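Local coordinates for uncharacterized protein (Leptospirillum rubarum, PDB 3O2I) that is of unknown function but pairs with a second copy of itself, extending its beta sheet across the subunit interface, at residues Y30-R35 and I43-S48. Numbering follows the deposited sequence.
Sequences YELVSR and IYLLHS
Ile43 pairs with Leu32 in the antiparallel beta hairpin of strands 28-35 and 41-47, trading two backbone hydrogen bonds: Leu32 N to Ile43 O (2.8 Å) and Ile43 N to Leu32 O (2.9 Å). The same Ile43 carbonyl also receives a CA-H...O contact from Glu31 CA at 3.1 Å. Tyr44 follows in a non-hydrogen-bonded pair with Glu31, and the two side chains run side by side in the same direction. Glu31 runs out extended (chi1 -176°), which lays its carboxylate along the phenol, the planes 27° apart; Glu31 CD comes within 3.3 Å of Tyr44 CE1, while Glu31 OE2 also forms a salt bridge with Arg42. An alanine in place of Tyr44 removes the ring, and Glu31 is likely to lose the support along its CG and CD, leaving its carboxylate held mainly by Arg42. Leu45 exchanges two backbone hydrogen bonds with Tyr30, Tyr30 N reaching Leu45 O at 2.6 Å. Leu45 CD1 lies 4.5 Å from Leu32 CD1, and helix 72-87 packs on Leu32, Ile43 and Leu45 through Ile76, Ser80 and Leu83. Tyr30, on the same face, meets Trp51 and Phe56 edge-to-face. Along its edge away from strand 41-47, strand 28-35 pairs in parallel with a strand of the second subunit. His47 brings its CB to 4.3 Å from CE2 of Tyr30, whose OH is hydrogen-bonded to Trp51 N.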
ATOM      1  N   TYR B  30      -2.092  -3.786  -6.098  1.00 25.85           N
ATOM      2  CA  TYR B  30      -1.300  -5.002  -6.261  1.00 27.42           C
ATOM      3  C   TYR B  30       0.180  -4.698  -6.088  1.00 30.40           C
ATOM      4  O   TYR B  30       0.779  -3.978  -6.887  1.00 36.35           O
ATOM      5  CB  TYR B  30      -1.605  -5.689  -7.615  1.00 28.30           C
ATOM      6  CG  TYR B  30      -3.039  -6.120  -7.636  1.00 28.75           C
ATOM      7  CD1 TYR B  30      -3.407  -7.387  -7.215  1.00 30.40           C
ATOM      8  CD2 TYR B  30      -4.037  -5.231  -7.990  1.00 21.52           C
ATOM      9  CE1 TYR B  30      -4.732  -7.760  -7.169  1.00 23.13           C
ATOM     10  CE2 TYR B  30      -5.357  -5.601  -7.960  1.00 25.26           C
ATOM     11  CZ  TYR B  30      -5.698  -6.861  -7.537  1.00 25.04           C
ATOM     12  OH  TYR B  30      -7.015  -7.217  -7.486  1.00 34.85           O
ATOM     13  N   GLU B  31       0.759  -5.247  -5.028  1.00 22.25           N
ATOM     14  CA  GLU B  31       2.163  -5.026  -4.740  1.00 23.18           C
ATOM     15  C   GLU B  31       3.061  -6.217  -5.103  1.00 24.98           C
ATOM     16  O   GLU B  31       2.726  -7.368  -4.834  1.00 22.71           O
ATOM     17  CB  GLU B  31       2.342  -4.684  -3.266  1.00 24.79           C
ATOM     18  CG  GLU B  31       3.760  -4.341  -2.883  1.00 17.83           C
ATOM     19  CD  GLU B  31       3.914  -4.151  -1.374  1.00 24.91           C
ATOM     20  OE1 GLU B  31       2.978  -4.510  -0.629  1.00 25.64           O
ATOM     21  OE2 GLU B  31       4.967  -3.636  -0.944  1.00 27.07           O
ATOM     22  N   LEU B  32       4.215  -5.908  -5.690  1.00 25.27           N
ATOM     23  CA  LEU B  32       5.253  -6.895  -5.988  1.00 25.08           C
ATOM     24  C   LEU B  32       6.495  -6.546  -5.189  1.00 27.45           C
ATOM     25  O   LEU B  32       6.974  -5.405  -5.225  1.00 29.47           O
ATOM     26  CB  LEU B  32       5.588  -6.885  -7.480  1.00 20.82           C
ATOM     27  CG  LEU B  32       4.481  -7.262  -8.466  1.00 29.75           C
ATOM     28  CD1 LEU B  32       4.854  -6.857  -9.880  1.00 30.52           C
ATOM     29  CD2 LEU B  32       4.170  -8.742  -8.408  1.00 35.58           C
ATOM     30  N   VAL B  33       7.021  -7.525  -4.468  1.00 28.48           N
ATOM     31  CA  VAL B  33       8.154  -7.285  -3.587  1.00 23.94           C
ATOM     32  C   VAL B  33       9.386  -8.113  -3.989  1.00 30.06           C
ATOM     33  O   VAL B  33       9.293  -9.320  -4.210  1.00 27.80           O
ATOM     34  CB  VAL B  33       7.785  -7.610  -2.134  1.00 22.69           C
ATOM     35  CG1 VAL B  33       8.988  -7.427  -1.226  1.00 19.27           C
ATOM     36  CG2 VAL B  33       6.592  -6.730  -1.660  1.00 17.60           C
ATOM     37  N   SER B  34      10.533  -7.450  -4.080  1.00 33.67           N
ATOM     38  CA  SER B  34      11.817  -8.130  -4.213  1.00 35.51           C
ATOM     39  C   SER B  34      12.533  -8.024  -2.878  1.00 31.16           C
ATOM     40  O   SER B  34      13.048  -6.968  -2.519  1.00 29.69           O
ATOM     41  CB  SER B  34      12.661  -7.504  -5.329  1.00 41.81           C
ATOM     42  OG  SER B  34      13.978  -8.037  -5.360  1.00 41.76           O
ATOM     43  N   ARG B  35      12.545  -9.122  -2.136  1.00 28.07           N
ATOM     44  CA  ARG B  35      13.127  -9.145  -0.804  1.00 37.86           C
ATOM     45  C   ARG B  35      14.654  -9.119  -0.841  1.00 44.49           C
ATOM     46  O   ARG B  35      15.275  -9.809  -1.648  1.00 40.93           O
ATOM     47  CB  ARG B  35      12.648 -10.382  -0.050  1.00 39.42           C
ATOM     48  CG  ARG B  35      11.151 -10.415   0.166  1.00 38.48           C
ATOM     49  CD  ARG B  35      10.721 -11.718   0.806  1.00 36.19           C
ATOM     50  NE  ARG B  35       9.282 -11.899   0.684  1.00 40.35           N
ATOM     51  CZ  ARG B  35       8.695 -13.057   0.413  1.00 49.91           C
ATOM     52  NH1 ARG B  35       9.434 -14.148   0.225  1.00 50.11           N
ATOM     53  NH2 ARG B  35       7.368 -13.121   0.323  1.00 50.70           N
ATOM     54  N   ILE B  43       7.000  -2.514  -5.570  1.00 35.01           N
ATOM     55  CA  ILE B  43       6.256  -1.954  -6.687  1.00 33.32           C
ATOM     56  C   ILE B  43       4.787  -2.031  -6.344  1.00 28.81           C
ATOM     57  O   ILE B  43       4.273  -3.099  -6.010  1.00 28.74           O
ATOM     58  CB  ILE B  43       6.461  -2.752  -7.985  1.00 36.69           C
ATOM     59  CG1 ILE B  43       7.942  -3.025  -8.236  1.00 44.48           C
ATOM     60  CG2 ILE B  43       5.829  -2.015  -9.163  1.00 28.70           C
ATOM     61  CD1 ILE B  43       8.625  -1.958  -9.055  1.00 54.91           C
ATOM     62  N   TYR B  44       4.113  -0.895  -6.430  1.00 24.98           N
ATOM     63  CA  TYR B  44       2.687  -0.832  -6.141  1.00 26.62           C
ATOM     64  C   TYR B  44       1.948  -0.555  -7.427  1.00 28.12           C
ATOM     65  O   TYR B  44       2.146   0.496  -8.037  1.00 32.32           O
ATOM     66  CB  TYR B  44       2.393   0.284  -5.115  1.00 19.96           C
ATOM     67  CG  TYR B  44       3.048   0.040  -3.774  1.00 20.61           C
ATOM     68  CD1 TYR B  44       2.437  -0.768  -2.824  1.00 18.34           C
ATOM     69  CD2 TYR B  44       4.283   0.596  -3.466  1.00 22.35           C
ATOM     70  CE1 TYR B  44       3.033  -1.011  -1.600  1.00 18.13           C
ATOM     71  CE2 TYR B  44       4.885   0.369  -2.232  1.00 19.46           C
ATOM     72  CZ  TYR B  44       4.253  -0.439  -1.310  1.00 20.81           C
ATOM     73  OH  TYR B  44       4.835  -0.676  -0.081  1.00 28.60           O
ATOM     74  N   LEU B  45       1.093  -1.489  -7.833  1.00 26.84           N
ATOM     75  CA  LEU B  45       0.272  -1.318  -9.032  1.00 24.05           C
ATOM     76  C   LEU B  45      -1.199  -1.143  -8.665  1.00 27.96           C
ATOM     77  O   LEU B  45      -1.682  -1.718  -7.699  1.00 38.85           O
ATOM     78  CB  LEU B  45       0.403  -2.527  -9.950  1.00 25.36           C
ATOM     79  CG  LEU B  45       1.808  -2.919 -10.408  1.00 32.51           C
ATOM     80  CD1 LEU B  45       1.704  -4.078 -11.402  1.00 35.04           C
ATOM     81  CD2 LEU B  45       2.519  -1.745 -11.043  1.00 34.27           C
ATOM     82  N   LEU B  46      -1.907  -0.364  -9.465  1.00 23.74           N
ATOM     83  CA  LEU B  46      -3.322  -0.113  -9.244  1.00 30.29           C
ATOM     84  C   LEU B  46      -4.127  -0.697 -10.376  1.00 32.45           C
ATOM     85  O   LEU B  46      -3.695  -0.657 -11.522  1.00 40.77           O
ATOM     86  CB  LEU B  46      -3.586   1.396  -9.212  1.00 32.48           C
ATOM     87  CG  LEU B  46      -3.399   2.165  -7.913  1.00 36.85           C
ATOM     88  CD1 LEU B  46      -2.656   1.321  -6.895  1.00 27.41           C
ATOM     89  CD2 LEU B  46      -2.713   3.510  -8.177  1.00 38.59           C
ATOM     90  N   HIS B  47      -5.304  -1.220 -10.059  1.00 33.87           N
ATOM     91  CA  HIS B  47      -6.253  -1.628 -11.094  1.00 37.68           C
ATOM     92  C   HIS B  47      -7.677  -1.304 -10.658  1.00 37.85           C
ATOM     93  O   HIS B  47      -8.000  -1.381  -9.475  1.00 41.20           O
ATOM     94  CB  HIS B  47      -6.132  -3.121 -11.400  1.00 35.64           C
ATOM     95  CG  HIS B  47      -6.630  -3.495 -12.758  1.00 39.90           C
ATOM     96  ND1 HIS B  47      -7.970  -3.503 -13.084  1.00 47.36           N
ATOM     97  CD2 HIS B  47      -5.966  -3.866 -13.880  1.00 43.20           C
ATOM     98  CE1 HIS B  47      -8.110  -3.861 -14.349  1.00 45.55           C
ATOM     99  NE2 HIS B  47      -6.910  -4.077 -14.858  1.00 43.03           N
ATOM    100  N   SER B  48      -8.523  -0.942 -11.616  1.00 33.91           N
ATOM    101  CA  SER B  48      -9.915  -0.637 -11.313  1.00 34.94           C
ATOM    102  C   SER B  48     -10.717  -1.880 -10.949  1.00 38.40           C
ATOM    103  O   SER B  48     -11.771  -1.777 -10.330  1.00 47.52           O
ATOM    104  CB  SER B  48     -10.590   0.137 -12.456  1.00 36.17           C
ATOM    105  OG  SER B  48     -10.668  -0.631 -13.645  1.00 52.22           O
TER